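Local coordinates for protein Amy13K (Eubacterium rectale DSM 17629, PDB 6B3P) that binds starch oligosaccharides through two family 26 carbohydrate-binding modules, consistent with anchoring a surface alpha-amylase of a gut bacterium to starch, at residues K100-I105 with D152-Q157; T115-M120 with N168-T173; G122-A127 with V159-S164. All blocks are in the same frame, centred on the assembly; numbering follows the deposited sequence.

Contact 1 of 3, residues K100-I105 with D152-Q157. With FMT (formic acid), chain T; EDO (1,2-ethanediol), chain J.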
loop_
_atom_site.group_PDB
_atom_site.type_symbol
_atom_site.label_atom_id
_atom_site.label_comp_id
_atom_site.label_asym_id
_atom_site.label_seq_id
_atom_site.Cartn_x
_atom_site.Cartn_y
_atom_site.Cartn_z
ATOM N N LYS A 100 9.636 -8.533 2.119
ATOM C CA LYS A 100 8.640 -9.206 1.289
ATOM C C LYS A 100 7.665 -8.192 0.705
ATOM O O LYS A 100 7.654 -7.026 1.107
ATOM C CB LYS A 100 7.861 -10.245 2.098
ATOM C CG LYS A 100 8.715 -11.235 2.855
ATOM C CD LYS A 100 9.292 -12.289 1.935
ATOM C CE LYS A 100 9.960 -13.405 2.725
ATOM N NZ LYS A 100 9.023 -14.059 3.685
ATOM N N TYR A 101 6.845 -8.647 -0.235
ATOM C CA TYR A 101 5.770 -7.829 -0.782
ATOM C C TYR A 101 4.467 -8.163 -0.081
ATOM O O TYR A 101 3.879 -9.220 -0.308
ATOM C CB TYR A 101 5.648 -8.038 -2.287
ATOM C CG TYR A 101 6.838 -7.493 -3.027
ATOM C CD1 TYR A 101 7.948 -8.286 -3.270
ATOM C CD2 TYR A 101 6.865 -6.175 -3.457
ATOM C CE1 TYR A 101 9.046 -7.789 -3.936
ATOM C CE2 TYR A 101 7.960 -5.665 -4.121
ATOM C CZ TYR A 101 9.049 -6.476 -4.355
ATOM O OH TYR A 101 10.143 -5.977 -5.022
ATOM N N VAL A 102 4.028 -7.246 0.772
ATOM C CA VAL A 102 2.857 -7.456 1.612
ATOM C C VAL A 102 1.697 -6.612 1.109
ATOM O O VAL A 102 1.688 -5.390 1.266
ATOM C CB VAL A 102 3.151 -7.103 3.081
ATOM C CG1 VAL A 102 1.963 -7.457 3.968
ATOM C CG2 VAL A 102 4.399 -7.822 3.552
ATOM N N THR A 103 0.719 -7.280 0.506
ATOM C CA THR A 103 -0.430 -6.606 -0.079
ATOM C C THR A 103 -1.647 -6.769 0.823
ATOM O O THR A 103 -2.096 -7.885 1.085
ATOM C CB THR A 103 -0.742 -7.151 -1.484
ATOM O OG1 THR A 103 0.444 -7.097 -2.290
ATOM C CG2 THR A 103 -1.835 -6.331 -2.152
ATOM N N THR A 104 -2.163 -5.641 1.300
ATOM C CA THR A 104 -3.319 -5.620 2.190
ATOM C C THR A 104 -4.547 -5.124 1.440
ATOM O O THR A 104 -4.514 -4.062 0.822
ATOM C CB THR A 104 -3.071 -4.715 3.415
ATOM O OG1 THR A 104 -1.879 -5.140 4.087
ATOM C CG2 THR A 104 -4.253 -4.765 4.385
ATOM N N ILE A 105 -5.627 -5.897 1.495
ATOM C CA ILE A 105 -6.862 -5.536 0.806
ATOM C C ILE A 105 -8.037 -5.525 1.778
ATOM O O ILE A 105 -8.325 -6.528 2.434
ATOM C CB ILE A 105 -7.165 -6.503 -0.355
ATOM C CG1 ILE A 105 -5.956 -6.611 -1.289
ATOM C CG2 ILE A 105 -8.384 -6.026 -1.139
ATOM C CD1 ILE A 105 -6.037 -7.753 -2.284
ATOM N N ASP A 152 -10.510 -7.727 6.294
ATOM C CA ASP A 152 -9.148 -7.608 5.790
ATOM C C ASP A 152 -8.590 -8.940 5.306
ATOM O O ASP A 152 -8.897 -9.994 5.862
ATOM C CB ASP A 152 -8.227 -7.048 6.877
ATOM C CG ASP A 152 -8.776 -5.792 7.519
ATOM O OD1 ASP A 152 -9.329 -4.941 6.792
ATOM O OD2 ASP A 152 -8.656 -5.659 8.755
ATOM N N VAL A 153 -7.774 -8.873 4.260
ATOM C CA VAL A 153 -6.967 -10.007 3.835
ATOM C C VAL A 153 -5.580 -9.489 3.468
ATOM O O VAL A 153 -5.440 -8.401 2.907
ATOM C CB VAL A 153 -7.596 -10.763 2.643
ATOM C CG1 VAL A 153 -7.632 -9.888 1.398
ATOM C CG2 VAL A 153 -6.841 -12.061 2.374
ATOM N N VAL A 154 -4.562 -10.275 3.799
ATOM C CA VAL A 154 -3.177 -9.910 3.534
ATOM C C VAL A 154 -2.477 -11.035 2.788
ATOM O O VAL A 154 -2.424 -12.168 3.270
ATOM C CB VAL A 154 -2.404 -9.611 4.839
ATOM C CG1 VAL A 154 -0.958 -9.215 4.534
ATOM C CG2 VAL A 154 -3.103 -8.518 5.637
ATOM N N TYR A 155 -1.951 -10.713 1.610
ATOM C CA TYR A 155 -1.170 -11.663 0.828
ATOM C C TYR A 155 0.290 -11.233 0.752
ATOM O O TYR A 155 0.602 -10.121 0.327
ATOM C CB TYR A 155 -1.763 -11.817 -0.573
ATOM C CG TYR A 155 -3.085 -12.541 -0.554
ATOM C CD1 TYR A 155 -3.144 -13.897 -0.265
ATOM C CD2 TYR A 155 -4.273 -11.872 -0.809
ATOM C CE1 TYR A 155 -4.347 -14.567 -0.234
ATOM C CE2 TYR A 155 -5.481 -12.533 -0.783
ATOM C CZ TYR A 155 -5.515 -13.879 -0.494
ATOM O OH TYR A 155 -6.722 -14.538 -0.467
ATOM N N THR A 156 1.172 -12.134 1.176
ATOM C CA THR A 156 2.606 -11.879 1.217
ATOM C C THR A 156 3.327 -12.728 0.185
ATOM O O THR A 156 3.109 -13.934 0.125
ATOM C CB THR A 156 3.185 -12.188 2.610
ATOM O OG1 THR A 156 2.488 -11.424 3.601
ATOM C CG2 THR A 156 4.671 -11.861 2.667
ATOM N N GLN A 157 4.194 -12.102 -0.609
ATOM C CA GLN A 157 4.987 -12.815 -1.610
ATOM C C GLN A 157 6.463 -12.455 -1.509
ATOM O O GLN A 157 6.815 -11.389 -1.004
ATOM C CB GLN A 157 4.492 -12.502 -3.022
ATOM C CG GLN A 157 3.004 -12.707 -3.235
ATOM C CD GLN A 157 2.573 -12.345 -4.641
ATOM O OE1 GLN A 157 2.742 -13.129 -5.573
ATOM N NE2 GLN A 157 2.021 -11.147 -4.801
HETATM C C FMT T . -4.670 -13.160 6.043
HETATM O O1 FMT T . -5.013 -12.020 6.349
HETATM O O2 FMT T . -4.631 -13.532 4.872
HETATM C C1 EDO J . 7.812 -8.385 6.362
HETATM O O1 EDO J . 8.657 -8.619 5.228
HETATM C C2 EDO J . 6.524 -9.187 6.209
HETATM O O2 EDO J . 6.803 -10.591 6.172
HETATM O O HOH W 1 1.968 -9.366 -2.291
#
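Tyr101, Thr103 and Ile105 pair with Gln157, Tyr155 and Val153 as successive hydrogen-bonded pairs of an antiparallel ladder, six backbone bonds in all. The straightest runs from Ile105 N to Val153 O (2.9 Å, 176° at the hydrogen). Between these rungs, Val102 lies beside Thr156 and Thr104 beside Val154 on one side of the sheet. There the methyls Val102 CG1 and Val154 CG1 meet on a slant at 3.5 Å, tight for two carbons; each lies anti to its own backbone N. Truncating Val102 to an alanine would probably strip Val154 CG1 of its apolar partner and open a gap beside the Thr156 hydroxyl.

At the Tyr101-Gln157 end of the ladder, Lys100 rests its CB on the Thr156 methyl, CG2, at 3.6 Å, and also near Gln157 O. CG then meets O1 of a bound ethanediol, while CD passes Gln157 O at 3.9 Å. The chain, bent at chi2 (-76°), carries NZ away from the strand pair toward Asp158, a long and weak ion pair.

On the other side of the sheet, Ile105 CB packs on Val153 CG1, and a water ties the polar groups together. It donates to Tyr101 O (2.8 Å), bonds Thr103 OG1 and accepts from Gln157 NE2 (3.1 Å). Gln157 NE2 also reaches Gln161 O, and its OE1 takes the Asp124 N-H. Val154 N, turned outward on the outermost strand of its sheet, donates to a formate that Ala130 N also holds. The chemistry is thus divided: backbone bonds fix the register, one side presents small threonines and valines, and the other combines apolar packing with a watered polar cluster in which Tyr101 O accepts from both Gln157 N and the water.

Contact 2 of 3, residues T115-M120 with N168-T173. With GLC (alpha-D-glucopyranose), chain D; GLC (alpha-D-glucopyranose), chain B; EDO (1,2-ethanediol), chain G.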
loop_
_atom_site.group_PDB
_atom_site.type_symbol
_atom_site.label_atom_id
_atom_site.label_comp_id
_atom_site.label_asym_id
_atom_site.label_seq_id
_atom_site.Cartn_x
_atom_site.Cartn_y
_atom_site.Cartn_z
ATOM N N THR A 115 -19.913 -13.960 7.639
ATOM C CA THR A 115 -18.900 -14.923 7.222
ATOM C C THR A 115 -18.428 -14.575 5.819
ATOM O O THR A 115 -19.134 -14.819 4.838
ATOM C CB THR A 115 -19.430 -16.366 7.248
ATOM O OG1 THR A 115 -20.677 -16.437 6.544
ATOM C CG2 THR A 115 -19.624 -16.836 8.683
ATOM N N ILE A 116 -17.231 -14.002 5.736
ATOM C CA ILE A 116 -16.687 -13.513 4.476
ATOM C C ILE A 116 -15.453 -14.313 4.078
ATOM O O ILE A 116 -14.653 -14.708 4.928
ATOM C CB ILE A 116 -16.319 -12.017 4.565
ATOM C CG1 ILE A 116 -17.493 -11.207 5.126
ATOM C CG2 ILE A 116 -15.895 -11.482 3.199
ATOM C CD1 ILE A 116 -18.756 -11.273 4.284
ATOM N N TYR A 117 -15.313 -14.543 2.776
ATOM C CA TYR A 117 -14.195 -15.296 2.225
ATOM C C TYR A 117 -13.443 -14.464 1.193
ATOM O O TYR A 117 -14.008 -13.555 0.585
ATOM C CB TYR A 117 -14.687 -16.591 1.573
ATOM C CG TYR A 117 -15.350 -17.561 2.519
ATOM C CD1 TYR A 117 -16.691 -17.425 2.859
ATOM C CD2 TYR A 117 -14.641 -18.623 3.061
ATOM C CE1 TYR A 117 -17.302 -18.316 3.720
ATOM C CE2 TYR A 117 -15.242 -19.519 3.921
ATOM C CZ TYR A 117 -16.574 -19.361 4.247
ATOM O OH TYR A 117 -17.179 -20.251 5.103
ATOM N N ASN A 118 -12.165 -14.777 1.005
ATOM C CA ASN A 118 -11.404 -14.239 -0.115
ATOM C C ASN A 118 -10.803 -15.362 -0.941
ATOM O O ASN A 118 -10.069 -16.204 -0.421
ATOM C CB ASN A 118 -10.296 -13.304 0.365
ATOM C CG ASN A 118 -9.546 -12.657 -0.786
ATOM O OD1 ASN A 118 -8.528 -13.172 -1.247
ATOM N ND2 ASN A 118 -10.058 -11.531 -1.266
ATOM N N TYR A 119 -11.132 -15.371 -2.228
ATOM C CA TYR A 119 -10.599 -16.348 -3.164
ATOM C C TYR A 119 -9.530 -15.677 -4.018
ATOM O O TYR A 119 -9.760 -14.592 -4.542
ATOM C CB TYR A 119 -11.721 -16.919 -4.032
ATOM C CG TYR A 119 -11.241 -17.831 -5.130
ATOM C CD1 TYR A 119 -10.912 -19.152 -4.866
ATOM C CD2 TYR A 119 -11.119 -17.372 -6.431
ATOM C CE1 TYR A 119 -10.472 -19.987 -5.866
ATOM C CE2 TYR A 119 -10.677 -18.202 -7.440
ATOM C CZ TYR A 119 -10.352 -19.510 -7.151
ATOM O OH TYR A 119 -9.914 -20.353 -8.150
ATOM N N MET A 120 -8.370 -16.320 -4.145
ATOM C CA MET A 120 -7.204 -15.703 -4.778
ATOM C C MET A 120 -6.529 -16.627 -5.789
ATOM O O MET A 120 -6.418 -17.834 -5.566
ATOM C CB MET A 120 -6.192 -15.287 -3.705
ATOM C CG MET A 120 -5.022 -14.458 -4.220
ATOM S SD MET A 120 -3.694 -15.439 -4.949
ATOM C CE MET A 120 -3.034 -16.274 -3.507
ATOM N N ASN A 168 -16.366 -12.834 -1.147
ATOM C CA ASN A 168 -17.663 -13.501 -1.242
ATOM C C ASN A 168 -18.135 -14.035 0.108
ATOM O O ASN A 168 -17.393 -13.999 1.089
ATOM C CB ASN A 168 -17.597 -14.650 -2.255
ATOM C CG ASN A 168 -16.728 -15.800 -1.779
ATOM O OD1 ASN A 168 -17.169 -16.646 -1.001
ATOM N ND2 ASN A 168 -15.491 -15.842 -2.255
ATOM N N ASN A 169 -19.372 -14.528 0.144
ATOM C CA ASN A 169 -19.947 -15.099 1.362
ATOM C C ASN A 169 -20.249 -16.590 1.233
ATOM O O ASN A 169 -20.877 -17.175 2.115
ATOM C CB ASN A 169 -21.226 -14.345 1.753
ATOM C CG ASN A 169 -22.314 -14.430 0.692
ATOM O OD1 ASN A 169 -22.166 -15.106 -0.325
ATOM N ND2 ASN A 169 -23.424 -13.739 0.937
ATOM N N ASN A 170 -19.785 -17.198 0.144
ATOM C CA ASN A 170 -20.065 -18.603 -0.136
ATOM C C ASN A 170 -21.565 -18.881 -0.135
ATOM O O ASN A 170 -22.012 -19.915 0.362
ATOM C CB ASN A 170 -19.369 -19.501 0.889
ATOM C CG ASN A 170 -19.300 -20.951 0.447
ATOM O OD1 ASN A 170 -19.427 -21.257 -0.739
ATOM N ND2 ASN A 170 -19.099 -21.853 1.400
ATOM N N ASN A 171 -22.341 -17.954 -0.687
ATOM C CA ASN A 171 -23.793 -18.076 -0.674
ATOM C C ASN A 171 -24.456 -17.169 -1.707
ATOM O O ASN A 171 -25.502 -16.573 -1.446
ATOM C CB ASN A 171 -24.331 -17.759 0.727
ATOM C CG ASN A 171 -25.742 -18.274 0.948
ATOM O OD1 ASN A 171 -26.166 -19.251 0.327
ATOM N ND2 ASN A 171 -26.479 -17.616 1.839
ATOM N N GLY A 172 -23.834 -17.061 -2.878
ATOM C CA GLY A 172 -24.431 -16.361 -4.002
ATOM C C GLY A 172 -24.025 -14.908 -4.169
ATOM O O GLY A 172 -24.387 -14.282 -5.166
ATOM N N THR A 173 -23.279 -14.371 -3.206
ATOM C CA THR A 173 -22.828 -12.982 -3.274
ATOM C C THR A 173 -21.306 -12.912 -3.376
ATOM O O THR A 173 -20.589 -13.467 -2.545
ATOM C CB THR A 173 -23.299 -12.168 -2.050
ATOM O OG1 THR A 173 -24.721 -12.271 -1.922
ATOM C CG2 THR A 173 -22.917 -10.696 -2.194
HETATM C C1 GLC D . -12.861 -17.005 -10.621
HETATM C C2 GLC D . -13.002 -15.927 -11.660
HETATM C C3 GLC D . -12.563 -16.434 -13.011
HETATM C C4 GLC D . -11.189 -17.034 -12.927
HETATM C C5 GLC D . -11.163 -18.101 -11.864
HETATM C C6 GLC D . -9.793 -18.727 -11.732
HETATM O O2 GLC D . -14.327 -15.465 -11.683
HETATM O O3 GLC D . -12.538 -15.382 -13.924
HETATM O O4 GLC D . -10.793 -17.513 -14.206
HETATM O O5 GLC D . -11.553 -17.524 -10.643
HETATM O O6 GLC D . -9.749 -19.784 -10.808
HETATM C C1 GLC B . -16.633 -19.899 -8.458
HETATM C C2 GLC B . -16.777 -18.398 -8.653
HETATM C C3 GLC B . -15.983 -17.902 -9.818
HETATM C C4 GLC B . -14.568 -18.373 -9.694
HETATM C C5 GLC B . -14.518 -19.877 -9.539
HETATM C C6 GLC B . -13.112 -20.380 -9.359
HETATM O O1 GLC B . -17.345 -20.655 -9.441
HETATM O O2 GLC B . -18.105 -18.049 -8.868
HETATM O O3 GLC B . -15.983 -16.494 -9.863
HETATM O O4 GLC B . -13.872 -17.969 -10.850
HETATM O O5 GLC B . -15.261 -20.231 -8.421
HETATM O O6 GLC B . -13.042 -21.771 -9.393
HETATM C C1 EDO G . -21.085 -18.913 -4.488
HETATM O O1 EDO G . -20.575 -19.540 -3.304
HETATM C C2 EDO G . -20.948 -17.398 -4.373
HETATM O O2 EDO G . -20.719 -17.029 -3.008
HETATM O O HOH W 2 -19.894 -20.832 4.238
#
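Asn168 makes the one beta pair here, opposite Tyr117: Tyr117 N gives its hydrogen to Asn168 O (2.7 Å), and Asn168 N returns one to Tyr117 O. The same Asn168 O lies at the edge of the Tyr117 ring, in its plane. Asn168 CG is wedged between its backbone N and carbonyl carbon (chi1 69°), which sets OD1 against Tyr117 CB at 3.6 Å and turns the amide almost parallel to the ring, 3° apart. OD1 also accepts from Asn170 N, in the carbonyl plane on a lone pair, forming an Asx turn; ND2 is taken by Pro137 O.

Asn169 leaves the strand, its CA-H pointing at Thr115 O. Its OD1 accepts from Thr173 N (3.2 Å) and weakly from Asn171 N, while its own N bonds Thr173 O, so Asn169 pins the 169-173 turn through both its backbone and its side chain. ND2 goes to Met112 O. Asn170, with left-handed backbone angles, lays CB against Tyr117 CE1 at 3.7 Å, and its amide stands steeply to that ring, at 78°. A water joins Asn170 ND2 (3.1 Å) to Tyr117 OH.

Asn171 and Gly172 turn the chain back, their N-H groups bonding weakly to O2 of an ethanediol, probably from the crystallisation liquor; at Gly172's backbone angles a CB would press on the carbonyl O of Asn171, so only glycine sits easily.

Further along the partner strand, Tyr119 CB comes within 4.3 Å of Asn168 ND2, and its ring meets Trp136 edge-to-face. Tyr119 OH bonds a glucose O6 at 2.7 Å, in the plane of the ring. A tightly laced asparagine loop thus flanks the aromatic glycan site of a starch-binding module, where Tyr119 offers its hydroxyl and ring edge to the sugar, Trp136 also lines the pocket, and Gln174 and Asn177 grip the glycan.

Contact 3 of 3, residues G122-A127 with V159-S164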
loop_
_atom_site.group_PDB
_atom_site.type_symbol
_atom_site.label_atom_id
_atom_site.label_comp_id
_atom_site.label_asym_id
_atom_site.label_seq_id
_atom_site.Cartn_x
_atom_site.Cartn_y
_atom_site.Cartn_z
ATOM N N GLY A 122 -3.275 -16.469 -9.177
ATOM C CA GLY A 122 -2.324 -15.754 -10.010
ATOM C C GLY A 122 -1.061 -15.304 -9.298
ATOM O O GLY A 122 -0.171 -14.726 -9.922
ATOM N N ALA A 123 -0.972 -15.567 -7.998
ATOM C CA ALA A 123 0.176 -15.125 -7.209
ATOM C C ALA A 123 1.360 -16.078 -7.354
ATOM O O ALA A 123 1.224 -17.182 -7.881
ATOM C CB ALA A 123 -0.213 -14.988 -5.742
ATOM N N ASP A 124 2.526 -15.636 -6.892
ATOM C CA ASP A 124 3.727 -16.465 -6.907
ATOM C C ASP A 124 3.570 -17.641 -5.944
ATOM O O ASP A 124 2.793 -17.571 -4.991
ATOM C CB ASP A 124 4.959 -15.628 -6.541
ATOM C CG ASP A 124 6.232 -16.453 -6.480
ATOM O OD1 ASP A 124 6.728 -16.863 -7.551
ATOM O OD2 ASP A 124 6.741 -16.678 -5.363
ATOM N N ALA A 125 4.308 -18.718 -6.197
ATOM C CA ALA A 125 4.232 -19.927 -5.376
ATOM C C ALA A 125 4.594 -19.672 -3.912
ATOM O O ALA A 125 4.205 -20.439 -3.032
ATOM C CB ALA A 125 5.141 -21.003 -5.955
ATOM N N SER A 126 5.340 -18.600 -3.655
ATOM C CA SER A 126 5.763 -18.275 -2.294
ATOM C C SER A 126 4.648 -17.608 -1.493
ATOM O O SER A 126 4.817 -17.322 -0.307
ATOM C CB SER A 126 6.991 -17.360 -2.317
ATOM O OG SER A 126 6.662 -16.072 -2.806
ATOM N N ALA A 127 3.511 -17.368 -2.141
ATOM C CA ALA A 127 2.426 -16.600 -1.538
ATOM C C ALA A 127 1.865 -17.253 -0.275
ATOM O O ALA A 127 1.702 -18.472 -0.211
ATOM C CB ALA A 127 1.308 -16.384 -2.554
ATOM N N VAL A 159 8.230 -12.189 -4.247
ATOM C CA VAL A 159 8.458 -11.422 -5.465
ATOM C C VAL A 159 7.277 -10.505 -5.760
ATOM O O VAL A 159 6.178 -10.689 -5.235
ATOM C CB VAL A 159 8.706 -12.345 -6.679
ATOM C CG1 VAL A 159 9.929 -13.225 -6.435
ATOM C CG2 VAL A 159 7.472 -13.200 -6.982
ATOM N N LYS A 160 7.522 -9.518 -6.613
ATOM C CA LYS A 160 6.541 -8.493 -6.933
ATOM C C LYS A 160 5.622 -8.951 -8.061
ATOM O O LYS A 160 5.800 -8.559 -9.215
ATOM C CB LYS A 160 7.260 -7.205 -7.319
ATOM C CG LYS A 160 6.377 -5.997 -7.486
ATOM C CD LYS A 160 7.242 -4.792 -7.786
ATOM C CE LYS A 160 6.427 -3.609 -8.242
ATOM N NZ LYS A 160 5.787 -3.844 -9.568
ATOM N N GLN A 161 4.637 -9.778 -7.718
ATOM C CA GLN A 161 3.758 -10.373 -8.717
ATOM C C GLN A 161 2.314 -9.931 -8.542
ATOM O O GLN A 161 1.743 -10.050 -7.458
ATOM C CB GLN A 161 3.840 -11.898 -8.651
ATOM C CG GLN A 161 3.155 -12.595 -9.820
ATOM C CD GLN A 161 3.659 -14.007 -10.043
ATOM O OE1 GLN A 161 4.866 -14.249 -10.079
ATOM N NE2 GLN A 161 2.733 -14.947 -10.199
ATOM N N ASN A 162 1.730 -9.418 -9.621
ATOM C CA ASN A 162 0.315 -9.085 -9.633
ATOM C C ASN A 162 -0.513 -10.353 -9.491
ATOM O O ASN A 162 -0.061 -11.446 -9.833
ATOM C CB ASN A 162 -0.065 -8.348 -10.920
ATOM C CG ASN A 162 0.650 -7.015 -11.065
ATOM O OD1 ASN A 162 1.163 -6.461 -10.093
ATOM N ND2 ASN A 162 0.679 -6.490 -12.285
ATOM N N PHE A 163 -1.727 -10.204 -8.978
ATOM C CA PHE A 163 -2.636 -11.329 -8.837
ATOM C C PHE A 163 -4.069 -10.825 -8.838
ATOM O O PHE A 163 -4.312 -9.626 -8.979
ATOM C CB PHE A 163 -2.338 -12.113 -7.556
ATOM C CG PHE A 163 -2.440 -11.296 -6.303
ATOM C CD1 PHE A 163 -1.374 -10.519 -5.880
ATOM C CD2 PHE A 163 -3.596 -11.313 -5.539
ATOM C CE1 PHE A 163 -1.461 -9.770 -4.724
ATOM C CE2 PHE A 163 -3.689 -10.564 -4.381
ATOM C CZ PHE A 163 -2.620 -9.791 -3.973
ATOM N N SER A 164 -5.013 -11.747 -8.693
ATOM C CA SER A 164 -6.425 -11.399 -8.675
ATOM C C SER A 164 -7.105 -12.051 -7.487
ATOM O O SER A 164 -6.635 -13.070 -6.982
ATOM C CB SER A 164 -7.104 -11.835 -9.972
ATOM O OG SER A 164 -6.412 -11.340 -11.105
HETATM O O HOH W 3 6.685 -16.236 -10.154
#
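The amide of Gln161 and the carboxylate of Asp124 stand steeply to each other, their planes 78° apart, and the Phe163 ring has Gln161 O at its edge, in plane; Phe163 CB, not the ring, touches Ala123 CB at 4.0 Å. Gln161 NE2 donates to Gly122 O at 2.9 Å, with the acceptor lying in the amide plane; from the carbonyl's side, the donor is tilted 31° out of plane. At the other corner, a water donates to both Gln161 OE1 and Asp124 OD1, at 2.7 Å each. Gln161 gets there with CG anti to its N (chi1 -169°) and an extended chain beyond. Val159 CG2 rests against Asp124 CG at 3.5 Å, roughly as far from one carboxylate oxygen as from the other. Asp124 OD2 is gripped twice from its own loop: Ser126 N meets it from above the carboxylate plane, an Asx turn, and Ser126 OG takes its anti lone pair. Both bonds brace the type I turn from Asp124 to Ala127.

At Gly122 a CB would collide with the carbonyl O of the preceding residue and would also point toward Phe163.

This surface contact joins the loop leaving strand 116-121 to the turn entering its sheet neighbour, strand 163-168. Strand 150-157 lies against both, with Gln157 touching Ala123, Ala127 and Phe163, while Phe163 also packs on Met120 of strand 116-121 and Thr103 of strand 101-108.

Contacts 1 and 3 have centres about 10 Å apart and touch through the hydrogen bond from Asp124 N to Gln157 OE1 (2.8 Å) and through packing of Tyr101 CD1 on Val159 C at 3.4 Å. Contact 2 lies farther off, about 18 Å from contact 1 and 20 Å from contact 3, centre to centre. Met120 ties it to both: its CB packs on Tyr155 OH at 3.4 Å, and its CG touches Phe163 CD2 at 3.7 Å. Distance from the sugar grades the three: contact 2 holds glucose directly through Tyr119, the nearest atoms of Gly122 in contact 3 and a glucose are about 7 Å apart, and those of the Tyr155 side chain in contact 1 and a glucose about 12 Å.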